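Local coordinates for aerotolerance-related membrane protein (Bacteroides fragilis, PDB 4JDU) that binds calcium through the von Willebrand factor type A domain of a cell-membrane protein and probably takes part in tolerance of oxygen, at residues Gly51-Ala56 and Ile95-Arg100; Phe60-Ile65 and Lys73-Ser78; Arg100-Thr103 and Gly109-Ile112; Gly136-Val141 and Asn203-Lys208. The protein carries 6 engineered substitutions. One frame throughout, in Å; residues are numbered along the deposited sequence. Where two conformers were deposited one is given.

Contact 1: Gly51-Ala56 and Ile95-Arg100; sequences GMIVFA and INLAAR
Ile53 lays its ethyl branch over the backbone of helix 91-99 at Ala98, overlapping Leu97 on the way. Its CD1 comes within 3.5 Å of Ala98 CA, so the methyl rests on the helix itself as well as on a side chain. Ala98 contributes only a methyl of its own, with CB 3.8 Å from Ile53 CD1, consistent with the near approach of CD1 to the helix backbone. Leu97 closes in alongside: its CG lies 3.7 Å from Ile53 CD1, and its CD2 lies 3.9 Å from Ile53 CG1. CG1 of Ile53 stands opposite the carbonyl carbon (chi1 -78°), and the nearly extended second torsion of 161° then carries CD1 out from the strand to the helix. The side chains that meet are all apolar, and CD1 also lies against the backbone of Ala98. Thr61 of the edge strand also packs on Ile53 and Leu97, and Met12 of the central strand on Ile53 and Ala98. Ile53 sits about 12 Å, side chain to side chain, from the calcium ligands Ser18 and Thr89. This is the buried helix-on-sheet layer of the von Willebrand factor A fold, a Rossmann-like sheet covered by helices on both faces.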
loop_
_atom_site.group_PDB
_atom_site.type_symbol
_atom_site.label_atom_id
_atom_site.label_comp_id
_atom_site.label_asym_id
_atom_site.label_seq_id
_atom_site.Cartn_x
_atom_site.Cartn_y
_atom_site.Cartn_z
ATOM N N GLY A 51 -1.533 6.227 -10.290
ATOM C CA GLY A 51 -2.374 5.074 -10.543
ATOM C C GLY A 51 -2.597 4.321 -9.252
ATOM O O GLY A 51 -1.933 4.590 -8.242
HETATM N N MSE A 52 -3.535 3.379 -9.262
HETATM C CA MSE A 52 -3.768 2.589 -8.066
HETATM C C MSE A 52 -4.076 1.133 -8.324
HETATM O O MSE A 52 -4.998 0.789 -9.078
HETATM C CB MSE A 52 -4.874 3.196 -7.203
HETATM C CG MSE A 52 -5.048 2.452 -5.858
HETATM SE SE MSE A 52 -6.121 3.350 -4.513
HETATM C CE MSE A 52 -7.766 3.504 -5.515
ATOM N N ILE A 53 -3.308 0.296 -7.642
ATOM C CA ILE A 53 -3.494 -1.140 -7.573
ATOM C C ILE A 53 -4.016 -1.472 -6.178
ATOM O O ILE A 53 -3.609 -0.847 -5.194
ATOM C CB ILE A 53 -2.136 -1.834 -7.810
ATOM C CG1 ILE A 53 -1.828 -1.829 -9.306
ATOM C CG2 ILE A 53 -2.111 -3.263 -7.260
ATOM C CD1 ILE A 53 -0.372 -2.051 -9.614
ATOM N N VAL A 54 -4.945 -2.415 -6.094
ATOM C CA VAL A 54 -5.306 -2.999 -4.804
ATOM C C VAL A 54 -4.870 -4.455 -4.773
ATOM O O VAL A 54 -4.797 -5.128 -5.817
ATOM C CB VAL A 54 -6.824 -2.896 -4.510
ATOM C CG1 VAL A 54 -7.257 -1.440 -4.438
ATOM C CG2 VAL A 54 -7.649 -3.674 -5.560
ATOM N N PHE A 55 -4.549 -4.957 -3.588
ATOM C CA PHE A 55 -4.132 -6.351 -3.496
ATOM C C PHE A 55 -4.510 -7.020 -2.185
ATOM O O PHE A 55 -4.614 -6.376 -1.139
ATOM C CB PHE A 55 -2.618 -6.495 -3.745
ATOM C CG PHE A 55 -1.747 -5.954 -2.633
ATOM C CD1 PHE A 55 -1.356 -4.616 -2.627
ATOM C CD2 PHE A 55 -1.303 -6.781 -1.599
ATOM C CE1 PHE A 55 -0.535 -4.115 -1.624
ATOM C CE2 PHE A 55 -0.494 -6.274 -0.572
ATOM C CZ PHE A 55 -0.115 -4.943 -0.590
ATOM N N ALA A 56 -4.689 -8.330 -2.267
ATOM C CA ALA A 56 -4.734 -9.185 -1.093
ATOM C C ALA A 56 -3.957 -10.428 -1.497
ATOM O O ALA A 56 -2.734 -10.366 -1.599
ATOM C CB ALA A 56 -6.175 -9.505 -0.698
ATOM N N ILE A 95 3.885 -5.508 -6.282
ATOM C CA ILE A 95 5.042 -4.760 -6.783
ATOM C C ILE A 95 5.331 -5.128 -8.228
ATOM O O ILE A 95 5.585 -4.248 -9.060
ATOM C CB ILE A 95 6.282 -4.999 -5.912
ATOM C CG1 ILE A 95 6.029 -4.461 -4.503
ATOM C CG2 ILE A 95 7.524 -4.361 -6.547
ATOM C CD1 ILE A 95 7.132 -4.869 -3.525
ATOM N N ASN A 96 5.278 -6.423 -8.530
ATOM C CA ASN A 96 5.492 -6.889 -9.898
ATOM C C ASN A 96 4.491 -6.267 -10.865
ATOM O O ASN A 96 4.855 -5.835 -11.952
ATOM C CB ASN A 96 5.392 -8.415 -9.989
ATOM C CG ASN A 96 6.642 -9.121 -9.496
ATOM O OD1 ASN A 96 7.706 -8.515 -9.349
ATOM N ND2 ASN A 96 6.521 -10.416 -9.254
ATOM N N LEU A 97 3.226 -6.219 -10.464
ATOM C CA LEU A 97 2.198 -5.646 -11.313
ATOM C C LEU A 97 2.443 -4.149 -11.482
ATOM O O LEU A 97 2.359 -3.622 -12.601
ATOM C CB LEU A 97 0.824 -5.891 -10.688
ATOM C CG LEU A 97 -0.351 -5.287 -11.448
ATOM C CD1 LEU A 97 -0.468 -5.869 -12.834
ATOM C CD2 LEU A 97 -1.628 -5.532 -10.645
ATOM N N ALA A 98 2.752 -3.470 -10.377
ATOM C CA ALA A 98 3.041 -2.035 -10.428
ATOM C C ALA A 98 4.209 -1.702 -11.349
ATOM O O ALA A 98 4.143 -0.728 -12.111
ATOM C CB ALA A 98 3.290 -1.488 -9.025
ATOM N N ALA A 99 5.267 -2.511 -11.283
ATOM C CA ALA A 99 6.466 -2.252 -12.073
ATOM C C ALA A 99 6.193 -2.320 -13.566
ATOM O O ALA A 99 6.926 -1.743 -14.359
ATOM C CB ALA A 99 7.574 -3.227 -11.696
ATOM N N ARG A 100 5.137 -3.027 -13.948
ATOM C CA ARG A 100 4.776 -3.187 -15.343
ATOM C C ARG A 100 3.641 -2.267 -15.765
ATOM O O ARG A 100 3.123 -2.380 -16.881
ATOM C CB ARG A 100 4.421 -4.650 -15.604
ATOM C CG ARG A 100 5.655 -5.540 -15.523
ATOM C CD ARG A 100 5.361 -6.974 -15.895
ATOM N NE ARG A 100 4.714 -7.105 -17.192
ATOM C CZ ARG A 100 4.157 -8.238 -17.608
ATOM N NH1 ARG A 100 3.585 -8.326 -18.807
ATOM N NH2 ARG A 100 4.187 -9.293 -16.804
#

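Contact 2: Phe60-Ile65 and Lys73-Ser78; sequences FTQLPI and KMFLES
A single water ties Gln62 to the last turn of helix 69-77, a polar link added to the direct packing of Gln62 and Leu63 on Phe75. It donates to Gln62 OE1 at 2.8 Å and to the backbone O of Phe75 at 2.7 Å. In the modelled conformer of Ser78, one of two, OG lies 3.1 Å away and donates to the same water. Phe75 O also accepts the backbone N of Ser78, so this carbonyl near the helix terminus is gripped twice. The extended chain of Gln62 runs past the Phe75 ring in the opposite direction, with its amide turned 49° from the ring plane. CB of Gln62 packs 3.8 Å from Phe75 CD2, while the backbone O of Gln62 comes obliquely to the ring, 3.4 Å from CE2 of Phe75. Farther round the same ring, Leu63 CD1 meets Phe75 CE1 at 3.9 Å, again obliquely. With CG of Leu63 anti to its own N (chi1 -179°), this branch is carried across to the helix. Gln62 and Leu63 stand together opposite Met52 in a classic beta bulge of strand 59-66, which is consistent with two consecutive residues meeting one ring. That strand forms one edge of the sheet within this chain, pairing antiparallel with strand 49-55. Helix 69-77 lies over it, Leu63 also touching Ser71 and Ala72. The helix also packs on helix 37-43, through Leu76 against Ile38 and Ser39 and a salt bridge from Lys73 to Asp43.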
loop_
_atom_site.group_PDB
_atom_site.type_symbol
_atom_site.label_atom_id
_atom_site.label_comp_id
_atom_site.label_asym_id
_atom_site.label_seq_id
_atom_site.Cartn_x
_atom_site.Cartn_y
_atom_site.Cartn_z
ATOM N N PHE A 60 -4.652 -6.301 -8.465
ATOM C CA PHE A 60 -5.423 -5.800 -9.599
ATOM C C PHE A 60 -5.267 -4.299 -9.739
ATOM O O PHE A 60 -5.213 -3.574 -8.745
ATOM C CB PHE A 60 -6.916 -6.130 -9.437
ATOM C CG PHE A 60 -7.204 -7.595 -9.340
ATOM C CD1 PHE A 60 -7.352 -8.366 -10.484
ATOM C CD2 PHE A 60 -7.332 -8.202 -8.102
ATOM C CE1 PHE A 60 -7.615 -9.724 -10.393
ATOM C CE2 PHE A 60 -7.604 -9.552 -8.001
ATOM C CZ PHE A 60 -7.739 -10.316 -9.147
ATOM N N THR A 61 -5.227 -3.824 -10.977
ATOM C CA THR A 61 -5.181 -2.393 -11.237
ATOM C C THR A 61 -6.573 -1.781 -11.313
ATOM O O THR A 61 -7.328 -2.021 -12.262
ATOM C CB THR A 61 -4.409 -2.108 -12.529
ATOM O OG1 THR A 61 -3.087 -2.647 -12.395
ATOM C CG2 THR A 61 -4.330 -0.610 -12.782
ATOM N N GLN A 62 -6.926 -0.981 -10.314
ATOM C CA GLN A 62 -8.203 -0.279 -10.367
ATOM C C GLN A 62 -8.092 0.946 -11.249
ATOM O O GLN A 62 -8.958 1.209 -12.082
ATOM C CB GLN A 62 -8.652 0.146 -8.973
ATOM C CG GLN A 62 -8.987 -1.013 -8.061
ATOM C CD GLN A 62 -9.778 -0.561 -6.874
ATOM O OE1 GLN A 62 -9.753 0.622 -6.514
ATOM N NE2 GLN A 62 -10.507 -1.488 -6.261
ATOM N N LEU A 63 -7.029 1.716 -11.048
ATOM C CA LEU A 63 -6.874 2.971 -11.762
ATOM C C LEU A 63 -5.545 2.991 -12.494
ATOM O O LEU A 63 -4.493 3.089 -11.863
ATOM C CB LEU A 63 -6.918 4.137 -10.773
ATOM C CG LEU A 63 -6.786 5.530 -11.386
ATOM C CD1 LEU A 63 -7.966 5.827 -12.307
ATOM C CD2 LEU A 63 -6.702 6.562 -10.282
ATOM N N PRO A 64 -5.580 2.887 -13.828
ATOM C CA PRO A 64 -4.353 3.080 -14.602
ATOM C C PRO A 64 -3.795 4.483 -14.384
ATOM O O PRO A 64 -4.551 5.414 -14.062
ATOM C CB PRO A 64 -4.817 2.902 -16.055
ATOM C CG PRO A 64 -6.048 2.042 -15.956
ATOM C CD PRO A 64 -6.718 2.484 -14.672
ATOM N N ILE A 65 -2.484 4.620 -14.544
ATOM C CA ILE A 65 -1.789 5.894 -14.353
ATOM C C ILE A 65 -2.510 7.032 -15.066
ATOM O O ILE A 65 -2.824 6.930 -16.257
ATOM C CB ILE A 65 -0.347 5.822 -14.894
ATOM C CG1 ILE A 65 0.523 4.917 -14.012
ATOM C CG2 ILE A 65 0.253 7.221 -15.019
ATOM C CD1 ILE A 65 1.050 5.580 -12.741
ATOM N N LYS A 73 -9.257 9.823 -5.942
ATOM C CA LYS A 73 -9.953 9.991 -4.670
ATOM C C LYS A 73 -11.299 9.284 -4.681
ATOM O O LYS A 73 -11.721 8.725 -3.671
ATOM C CB LYS A 73 -10.159 11.472 -4.336
ATOM C CG LYS A 73 -8.881 12.280 -4.311
ATOM C CD LYS A 73 -8.837 13.295 -3.169
ATOM C CE LYS A 73 -10.057 14.193 -3.140
ATOM N NZ LYS A 73 -9.877 15.386 -2.242
HETATM N N MSE A 74 -11.965 9.303 -5.831
HETATM C CA MSE A 74 -13.280 8.680 -5.961
HETATM C C MSE A 74 -13.238 7.148 -5.869
HETATM O O MSE A 74 -14.123 6.531 -5.267
HETATM C CB MSE A 74 -13.957 9.157 -7.246
HETATM C CG MSE A 74 -14.194 10.666 -7.268
HETATM SE SE MSE A 74 -15.424 11.238 -5.860
HETATM C CE MSE A 74 -14.165 11.781 -4.472
ATOM N N PHE A 75 -12.206 6.539 -6.440
ATOM C CA PHE A 75 -12.007 5.099 -6.312
ATOM C C PHE A 75 -11.879 4.667 -4.844
ATOM O O PHE A 75 -12.339 3.589 -4.463
ATOM C CB PHE A 75 -10.775 4.654 -7.107
ATOM C CG PHE A 75 -11.055 4.343 -8.558
ATOM C CD1 PHE A 75 -11.227 5.362 -9.487
ATOM C CD2 PHE A 75 -11.120 3.027 -8.987
ATOM C CE1 PHE A 75 -11.474 5.071 -10.820
ATOM C CE2 PHE A 75 -11.367 2.729 -10.316
ATOM C CZ PHE A 75 -11.546 3.750 -11.231
ATOM N N LEU A 76 -11.258 5.502 -4.015
ATOM C CA LEU A 76 -11.149 5.183 -2.589
ATOM C C LEU A 76 -12.503 4.902 -1.930
ATOM O O LEU A 76 -12.612 3.983 -1.122
ATOM C CB LEU A 76 -10.434 6.309 -1.834
ATOM C CG LEU A 76 -9.001 6.589 -2.282
ATOM C CD1 LEU A 76 -8.501 7.871 -1.606
ATOM C CD2 LEU A 76 -8.095 5.413 -1.945
ATOM N N GLU A 77 -13.529 5.678 -2.275
ATOM C CA GLU A 77 -14.830 5.544 -1.623
ATOM C C GLU A 77 -15.471 4.178 -1.845
ATOM O O GLU A 77 -16.212 3.685 -0.987
ATOM C CB GLU A 77 -15.789 6.655 -2.075
ATOM C CG GLU A 77 -17.161 6.149 -2.545
ATOM C CD GLU A 77 -18.328 6.930 -1.968
ATOM O OE1 GLU A 77 -19.225 6.302 -1.361
ATOM O OE2 GLU A 77 -18.359 8.167 -2.134
ATOM N N SER A 78 -15.156 3.556 -2.980
ATOM C CA SER A 78 -15.834 2.312 -3.334
ATOM C C SER A 78 -15.010 1.058 -3.046
ATOM O O SER A 78 -15.451 -0.051 -3.352
ATOM C CB SER A 78 -16.283 2.340 -4.795
ATOM O OG SER A 78 -15.166 2.510 -5.638
HETATM O O HOH W 1 -12.353 1.229 -5.772
#

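Contact 3: Arg100-Thr103 and Gly109-Ile112; sequences RSFT and GRAI
The Phe102 ring has CB of Arg110 over the centre of one face, 3.7 Å from the centroid and only 10° off the ring normal, a clear CH-pi contact. At the rim of the ring, in its plane, are two further neighbours from the strand: Ala111 O, 3.4 Å from Phe102 CZ, and Ile112 CG1, 3.8 Å from the same CZ. The guanidinium of Arg110 is covered on one face by Phe102 CB, which lies 3.3 Å from NH1, and meets the backbone O of Thr103 at its edge. Ring and guanidinium are turned 27° apart, but they are not stacked centre on centre. The arginine chain, stretched out from CG to NE, runs from the ring back toward Thr103, passing Phe102 head to tail. Thr103 O lies between the two terminal nitrogens: the bond from NH1 is weak, 2.8 Å long with an angle of 118° at the hydrogen, and the one from NH2 is weak and too short to trust in detail. Glu10 of the central strand hydrogen-bonds through OE2 to Thr103 OG1, while its OE1 forms a long, weak ion pair with Arg110 NH1. A single arginine thus serves two purposes: its aliphatic stem pads an aromatic face, while its charged end lies at the loop carbonyl, in weak bonds whose detail is doubtful, and would probably be steadied by the nearby carboxylate.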
loop_
_atom_site.group_PDB
_atom_site.type_symbol
_atom_site.label_atom_id
_atom_site.label_comp_id
_atom_site.label_asym_id
_atom_site.label_seq_id
_atom_site.Cartn_x
_atom_site.Cartn_y
_atom_site.Cartn_z
ATOM N N ARG A 100 5.137 -3.027 -13.948
ATOM C CA ARG A 100 4.776 -3.187 -15.343
ATOM C C ARG A 100 3.641 -2.267 -15.765
ATOM O O ARG A 100 3.123 -2.380 -16.881
ATOM C CB ARG A 100 4.421 -4.650 -15.604
ATOM C CG ARG A 100 5.655 -5.540 -15.523
ATOM C CD ARG A 100 5.361 -6.974 -15.895
ATOM N NE ARG A 100 4.714 -7.105 -17.192
ATOM C CZ ARG A 100 4.157 -8.238 -17.608
ATOM N NH1 ARG A 100 3.585 -8.326 -18.807
ATOM N NH2 ARG A 100 4.187 -9.293 -16.804
ATOM N N SER A 101 3.293 -1.323 -14.898
ATOM C CA SER A 101 2.103 -0.502 -15.104
ATOM C C SER A 101 2.369 0.964 -15.433
ATOM O O SER A 101 1.423 1.751 -15.553
ATOM C CB SER A 101 1.196 -0.575 -13.873
ATOM O OG SER A 101 0.668 -1.879 -13.723
ATOM N N PHE A 102 3.638 1.332 -15.573
ATOM C CA PHE A 102 3.995 2.706 -15.916
ATOM C C PHE A 102 3.887 2.959 -17.411
ATOM O O PHE A 102 3.886 2.019 -18.215
ATOM C CB PHE A 102 5.404 3.039 -15.402
ATOM C CG PHE A 102 5.509 3.037 -13.901
ATOM C CD1 PHE A 102 5.142 4.163 -13.166
ATOM C CD2 PHE A 102 5.949 1.908 -13.215
ATOM C CE1 PHE A 102 5.231 4.177 -11.776
ATOM C CE2 PHE A 102 6.030 1.907 -11.816
ATOM C CZ PHE A 102 5.668 3.042 -11.093
ATOM N N THR A 103 3.789 4.229 -17.795
ATOM C CA THR A 103 3.748 4.565 -19.215
ATOM C C THR A 103 5.151 4.520 -19.813
ATOM O O THR A 103 6.137 4.740 -19.116
ATOM C CB THR A 103 3.153 5.963 -19.485
ATOM O OG1 THR A 103 4.159 6.966 -19.302
ATOM C CG2 THR A 103 2.003 6.241 -18.559
ATOM N N GLY A 109 10.472 9.925 -14.046
ATOM C CA GLY A 109 10.644 9.196 -12.807
ATOM C C GLY A 109 9.487 8.249 -12.575
ATOM O O GLY A 109 8.345 8.539 -12.949
ATOM N N ARG A 110 9.782 7.097 -11.982
ATOM C CA ARG A 110 8.749 6.124 -11.656
ATOM C C ARG A 110 8.914 5.693 -10.201
ATOM O O ARG A 110 10.004 5.300 -9.778
ATOM C CB ARG A 110 8.841 4.891 -12.560
ATOM C CG ARG A 110 8.800 5.142 -14.068
ATOM C CD ARG A 110 9.118 3.818 -14.788
ATOM N NE ARG A 110 9.137 3.783 -16.260
ATOM C CZ ARG A 110 8.368 4.477 -17.103
ATOM N NH1 ARG A 110 7.459 5.352 -16.683
ATOM N NH2 ARG A 110 8.526 4.292 -18.411
ATOM N N ALA A 111 7.833 5.766 -9.435
ATOM C CA ALA A 111 7.862 5.358 -8.032
ATOM C C ALA A 111 6.655 4.511 -7.691
ATOM O O ALA A 111 5.542 4.787 -8.144
ATOM C CB ALA A 111 7.912 6.580 -7.121
ATOM N N ILE A 112 6.886 3.477 -6.890
ATOM C CA ILE A 112 5.819 2.639 -6.360
ATOM C C ILE A 112 5.688 2.946 -4.886
ATOM O O ILE A 112 6.695 3.080 -4.188
ATOM C CB ILE A 112 6.137 1.147 -6.558
ATOM C CG1 ILE A 112 6.243 0.826 -8.055
ATOM C CG2 ILE A 112 5.096 0.264 -5.860
ATOM C CD1 ILE A 112 6.753 -0.569 -8.350
#

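Contact 4: Gly136-Val141 and Asn203-Lys208; sequences GIQVNV and NQEINK
The chain leaves helix 125-134 at Gly136, whose positive phi of 100° fits a Schellman motif, and runs on as strand 138-143 under the C-terminal turn of helix 195-206. This helix packs on the Rossmann-like sheet of the von Willebrand factor A fold, yet the touching side chains are polar. Gln138 and Asn140, alternate residues of the strand, both point to the helix, and Glu205 comes down to meet them. NE2 of Gln138 donates to Glu205 OE2 at 2.8 Å, reaching it on the anti side of the carboxylate, with a bent angle of 137° at the hydrogen. The same NE2 also bonds Asn186 O, so this buried amide nitrogen has two acceptors. CG of Glu205, anti to the backbone N, lies 3.6 Å from Gln138 NE2, and the bend at chi2 (60°) turns the carboxylate toward that amide. On the strand, Asn140 ND2 donates to Gln138 OE1 at 3.0 Å from above the carbonyl plane, tying the two amides together, and also bonds Ile112 O weakly. Ile206 beside them packs on Val9 and Val11. Asn140 OD1 accepts the backbone N of Ile188 and rests 3.6 Å from Glu205 CG.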
loop_
_atom_site.group_PDB
_atom_site.type_symbol
_atom_site.label_atom_id
_atom_site.label_comp_id
_atom_site.label_asym_id
_atom_site.label_seq_id
_atom_site.Cartn_x
_atom_site.Cartn_y
_atom_site.Cartn_z
ATOM N N GLY A 136 15.316 0.908 -12.101
ATOM C CA GLY A 136 15.191 2.341 -11.887
ATOM C C GLY A 136 13.884 2.769 -11.230
ATOM O O GLY A 136 13.660 3.966 -11.027
ATOM N N ILE A 137 13.019 1.808 -10.906
ATOM C CA ILE A 137 11.720 2.115 -10.300
ATOM C C ILE A 137 11.804 1.993 -8.785
ATOM O O ILE A 137 11.946 0.890 -8.245
ATOM C CB ILE A 137 10.606 1.170 -10.806
ATOM C CG1 ILE A 137 10.452 1.249 -12.325
ATOM C CG2 ILE A 137 9.273 1.483 -10.103
ATOM C CD1 ILE A 137 9.524 0.189 -12.885
ATOM N N GLN A 138 11.720 3.130 -8.099
ATOM C CA GLN A 138 11.814 3.159 -6.641
ATOM C C GLN A 138 10.607 2.506 -5.976
ATOM O O GLN A 138 9.470 2.681 -6.417
ATOM C CB GLN A 138 11.910 4.611 -6.176
ATOM C CG GLN A 138 11.883 4.802 -4.670
ATOM C CD GLN A 138 11.907 6.267 -4.292
ATOM O OE1 GLN A 138 10.951 7.004 -4.557
ATOM N NE2 GLN A 138 13.010 6.704 -3.686
ATOM N N VAL A 139 10.857 1.751 -4.912
ATOM C CA VAL A 139 9.763 1.177 -4.127
ATOM C C VAL A 139 9.816 1.692 -2.695
ATOM O O VAL A 139 10.789 1.460 -1.966
ATOM C CB VAL A 139 9.790 -0.353 -4.093
ATOM C CG1 VAL A 139 8.549 -0.883 -3.384
ATOM C CG2 VAL A 139 9.898 -0.926 -5.498
ATOM N N ASN A 140 8.755 2.408 -2.331
ATOM C CA ASN A 140 8.568 2.970 -0.999
ATOM C C ASN A 140 7.503 2.173 -0.273
ATOM O O ASN A 140 6.609 1.599 -0.894
ATOM C CB ASN A 140 8.116 4.429 -1.117
ATOM C CG ASN A 140 9.085 5.269 -1.928
ATOM O OD1 ASN A 140 10.194 5.567 -1.470
ATOM N ND2 ASN A 140 8.673 5.660 -3.139
ATOM N N VAL A 141 7.582 2.153 1.049
ATOM C CA VAL A 141 6.588 1.442 1.840
ATOM C C VAL A 141 6.058 2.308 2.980
ATOM O O VAL A 141 6.838 2.873 3.769
ATOM C CB VAL A 141 7.153 0.120 2.409
ATOM C CG1 VAL A 141 6.078 -0.618 3.189
ATOM C CG2 VAL A 141 7.703 -0.771 1.293
ATOM N N ASN A 203 5.860 12.442 -0.450
ATOM C CA ASN A 203 5.945 13.413 -1.541
ATOM C C ASN A 203 7.358 13.968 -1.670
ATOM O O ASN A 203 7.843 14.228 -2.773
ATOM C CB ASN A 203 4.962 14.570 -1.328
ATOM C CG ASN A 203 3.545 14.221 -1.746
ATOM O OD1 ASN A 203 2.617 14.263 -0.936
ATOM N ND2 ASN A 203 3.370 13.878 -3.019
ATOM N N GLN A 204 8.013 14.145 -0.528
ATOM C CA GLN A 204 9.386 14.636 -0.483
ATOM C C GLN A 204 10.359 13.644 -1.113
ATOM O O GLN A 204 11.275 14.035 -1.840
ATOM C CB GLN A 204 9.792 14.936 0.964
ATOM C CG GLN A 204 11.279 15.185 1.174
ATOM C CD GLN A 204 11.588 15.669 2.579
ATOM O OE1 GLN A 204 10.882 16.519 3.120
ATOM N NE2 GLN A 204 12.640 15.122 3.181
ATOM N N GLU A 205 10.156 12.359 -0.836
ATOM C CA GLU A 205 10.994 11.314 -1.418
ATOM C C GLU A 205 10.725 11.167 -2.913
ATOM O O GLU A 205 11.647 10.972 -3.708
ATOM C CB GLU A 205 10.750 9.980 -0.711
ATOM C CG GLU A 205 11.627 8.846 -1.215
ATOM C CD GLU A 205 13.107 9.130 -1.052
ATOM O OE1 GLU A 205 13.494 9.764 -0.044
ATOM O OE2 GLU A 205 13.886 8.717 -1.936
ATOM N N ILE A 206 9.451 11.252 -3.281
ATOM C CA ILE A 206 9.030 11.138 -4.675
ATOM C C ILE A 206 9.587 12.288 -5.516
ATOM O O ILE A 206 10.026 12.085 -6.652
ATOM C CB ILE A 206 7.486 11.090 -4.784
ATOM C CG1 ILE A 206 6.965 9.715 -4.352
ATOM C CG2 ILE A 206 7.017 11.415 -6.200
ATOM C CD1 ILE A 206 5.453 9.623 -4.304
ATOM N N ASN A 207 9.596 13.490 -4.944
ATOM C CA ASN A 207 10.048 14.684 -5.661
ATOM C C ASN A 207 11.565 14.784 -5.825
ATOM O O ASN A 207 12.116 15.879 -5.977
ATOM C CB ASN A 207 9.494 15.953 -5.005
ATOM C CG ASN A 207 7.994 16.102 -5.195
ATOM O OD1 ASN A 207 7.296 15.137 -5.515
ATOM N ND2 ASN A 207 7.491 17.314 -4.994
ATOM N N LYS A 208 12.229 13.634 -5.792
ATOM C CA LYS A 208 13.644 13.544 -6.131
ATOM C C LYS A 208 13.793 12.659 -7.366
ATOM O O LYS A 208 14.897 12.428 -7.862
ATOM C CB LYS A 208 14.445 12.984 -4.953
ATOM C CG LYS A 208 14.333 13.819 -3.682
ATOM C CD LYS A 208 15.243 13.285 -2.588
#

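All four contacts hold elements against one mixed sheet, but from different faces. Contacts 1 and 3 share the face under helix 91-99, and Ala98 CB meets Ile112 CD1 at 3.6 Å where they join. Contacts 2 and 4 lie on the other face, toward opposite ends of the sheet, with centres about 20 Å apart. Strand pairing links 1 to 2, through Met52 and Leu63, and 3 to 4, through Ile112 and Gln138. Contact 1 is buried and purely apolar. Contact 4 is also buried but relies on amides and a carboxylate. The partly buried contacts 2 and 3 each set an aromatic ring beside polar groups, one using water, the other an arginine.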